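Local coordinates for protein 7beta-hydroxysteroid dehydrogenase (Collinsella aerofaciens, PDB 5FYD) that reduces the 7-oxo group of 7-oxolithocholate with NADPH to form ursodeoxycholate, working as a homodimeric short-chain dehydrogenase, at residues E51-E54 with E59-V62. Numbering follows the deposited sequence.
Sequences EIRE and ETKV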
ATOM      1  N   GLU A  51      -6.096 -24.499   1.293  1.00 15.90           N
ATOM      2  CA  GLU A  51      -4.634 -24.667   1.352  1.00 17.68           C
ATOM      3  C   GLU A  51      -4.174 -25.211   2.707  1.00 16.37           C
ATOM      4  O   GLU A  51      -3.317 -26.114   2.778  1.00 15.89           O
ATOM      5  CB  GLU A  51      -3.929 -23.346   1.025  1.00 20.39           C
ATOM      6  CG  GLU A  51      -4.151 -22.950  -0.425  1.00 23.43           C
ATOM      7  CD  GLU A  51      -3.491 -21.643  -0.827  1.00 28.33           C
ATOM      8  OE1 GLU A  51      -3.255 -20.773   0.048  1.00 30.91           O
ATOM      9  OE2 GLU A  51      -3.233 -21.495  -2.047  1.00 33.59           O
ATOM     10  N   ILE A  52      -4.773 -24.694   3.773  1.00 14.92           N
ATOM     11  CA  ILE A  52      -4.456 -25.137   5.127  1.00 14.50           C
ATOM     12  C   ILE A  52      -4.855 -26.605   5.293  1.00 13.66           C
ATOM     13  O   ILE A  52      -4.084 -27.399   5.834  1.00 13.54           O
ATOM     14  CB  ILE A  52      -5.124 -24.238   6.195  1.00 14.06           C
ATOM     15  CG1 ILE A  52      -4.460 -22.840   6.261  1.00 15.22           C
ATOM     16  CG2 ILE A  52      -5.142 -24.899   7.575  1.00 14.35           C
ATOM     17  CD1 ILE A  52      -3.133 -22.750   6.957  1.00 16.17           C
ATOM     18  N   ARG A  53      -6.069 -26.952   4.879  1.00 13.57           N
ATOM     19  CA  ARG A  53      -6.513 -28.341   4.974  1.00 14.33           C
ATOM     20  C   ARG A  53      -5.564 -29.277   4.212  1.00 14.35           C
ATOM     21  O   ARG A  53      -5.144 -30.313   4.744  1.00 14.76           O
ATOM     22  CB  ARG A  53      -7.940 -28.492   4.433  1.00 15.12           C
ATOM     23  CG  ARG A  53      -9.013 -27.881   5.328  1.00 15.65           C
ATOM     24  CD  ARG A  53     -10.396 -28.403   4.976  1.00 17.24           C
ATOM     25  NE  ARG A  53     -10.780 -28.092   3.605  1.00 18.58           N
ATOM     26  CZ  ARG A  53     -11.230 -26.911   3.161  1.00 19.50           C
ATOM     27  NH1 ARG A  53     -11.340 -25.858   3.963  1.00 19.41           N
ATOM     28  NH2 ARG A  53     -11.561 -26.778   1.878  1.00 19.95           N
ATOM     29  N   GLU A  54      -5.222 -28.902   2.989  1.00 15.46           N
ATOM     30  CA  GLU A  54      -4.402 -29.751   2.108  1.00 18.32           C
ATOM     31  C   GLU A  54      -2.941 -29.874   2.587  1.00 16.99           C
ATOM     32  O   GLU A  54      -2.340 -30.942   2.500  1.00 16.22           O
ATOM     33  CB  GLU A  54      -4.454 -29.230   0.664  1.00 21.96           C
ATOM     34  CG  GLU A  54      -4.278 -30.308  -0.379  1.00 27.81           C
ATOM     35  CD  GLU A  54      -5.471 -31.263  -0.406  1.00 30.94           C
ATOM     36  OE1 GLU A  54      -6.631 -30.841  -0.668  1.00 37.10           O
ATOM     37  OE2 GLU A  54      -5.244 -32.448  -0.122  1.00 33.68           O
ATOM     38  N   GLU A  59      -8.666 -29.287  10.531  1.00 13.06           N
ATOM     39  CA  GLU A  59      -9.995 -28.780  10.176  1.00 13.87           C
ATOM     40  C   GLU A  59      -9.949 -27.263  10.094  1.00 13.16           C
ATOM     41  O   GLU A  59      -9.143 -26.619  10.781  1.00 11.94           O
ATOM     42  CB  GLU A  59     -11.031 -29.186  11.209  1.00 15.36           C
ATOM     43  CG  GLU A  59     -11.271 -30.690  11.299  1.00 17.70           C
ATOM     44  CD  GLU A  59     -12.201 -31.037  12.419  1.00 20.44           C
ATOM     45  OE1 GLU A  59     -11.729 -31.211  13.552  1.00 24.50           O
ATOM     46  OE2 GLU A  59     -13.429 -31.046  12.193  1.00 25.93           O
ATOM     47  N   THR A  60     -10.833 -26.698   9.274  1.00 13.62           N
ATOM     48  CA  THR A  60     -10.943 -25.257   9.156  1.00 13.50           C
ATOM     49  C   THR A  60     -12.397 -24.813   9.285  1.00 14.42           C
ATOM     50  O   THR A  60     -13.316 -25.599   9.080  1.00 14.72           O
ATOM     51  CB  THR A  60     -10.368 -24.729   7.823  1.00 13.94           C
ATOM     52  OG1 THR A  60     -11.102 -25.284   6.716  1.00 14.43           O
ATOM     53  CG2 THR A  60      -8.868 -25.039   7.722  1.00 14.00           C
ATOM     54  N   LYS A  61     -12.586 -23.569   9.708  1.00 15.05           N
ATOM     55  CA  LYS A  61     -13.880 -22.912   9.678  1.00 16.22           C
ATOM     56  C   LYS A  61     -13.651 -21.495   9.215  1.00 16.52           C
ATOM     57  O   LYS A  61     -12.791 -20.805   9.758  1.00 15.97           O
ATOM     58  CB  LYS A  61     -14.478 -22.905  11.076  1.00 19.69           C
ATOM     59  CG  LYS A  61     -15.954 -22.554  11.131  1.00 23.86           C
ATOM     60  CD  LYS A  61     -16.487 -22.708  12.549  1.00 27.53           C
ATOM     61  CE  LYS A  61     -16.526 -24.150  13.051  1.00 31.29           C
ATOM     62  NZ  LYS A  61     -17.816 -24.816  12.706  1.00 35.94           N
ATOM     63  N   VAL A  62     -14.400 -21.070   8.211  1.00 15.52           N
ATOM     64  CA  VAL A  62     -14.244 -19.733   7.636  1.00 16.01           C
ATOM     65  C   VAL A  62     -15.404 -18.901   8.127  1.00 15.16           C
ATOM     66  O   VAL A  62     -16.559 -19.341   8.021  1.00 15.68           O
ATOM     67  CB  VAL A  62     -14.263 -19.799   6.099  1.00 16.45           C
ATOM     68  CG1 VAL A  62     -14.460 -18.410   5.486  1.00 16.78           C
ATOM     69  CG2 VAL A  62     -12.973 -20.442   5.605  1.00 17.24           C
TER
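The guanidinium of R53 meets T60 at its edge: the hydroxyl OG1 lies only 5° out of the guanidinium plane, and no atom of 59-62 lies over either face. NH1 of R53 donates a hydrogen bond to OG1 of T60 over 2.8 Å, moderately bent at 151°. The arginine chain runs past the threonine at about a right angle, with a bend at chi3 that brings NH1 edge-on to the hydroxyl, while its CG stays 3.7 Å from CG2 of T60. A chi1 of 62° puts OG1 of T60 between the backbone N and the carbonyl carbon and leaves the methyl anti to the carbonyl carbon, where CG2 of I52 packs against CG2 of T60 at 3.7 Å. The end of the I52 side chain leads away from the strand, and I52 also packs on C25, E26 and A29 of helix 19-30. T60 thus works through both branches, and an alanine here would probably leave the arginine tip without this acceptor and open a gap beside the I52 methyl. The contact closes the second half of the beta-alpha-beta unit of strand 34-39, helix 42-56 and strand 60-64 in the Rossmann fold, at an edge strand of the parallel sheet; T60 and V62 both lean on A49 of the helix. Its chemistry grades from a methyl contact at buried I52 to a polar link at exposed R53.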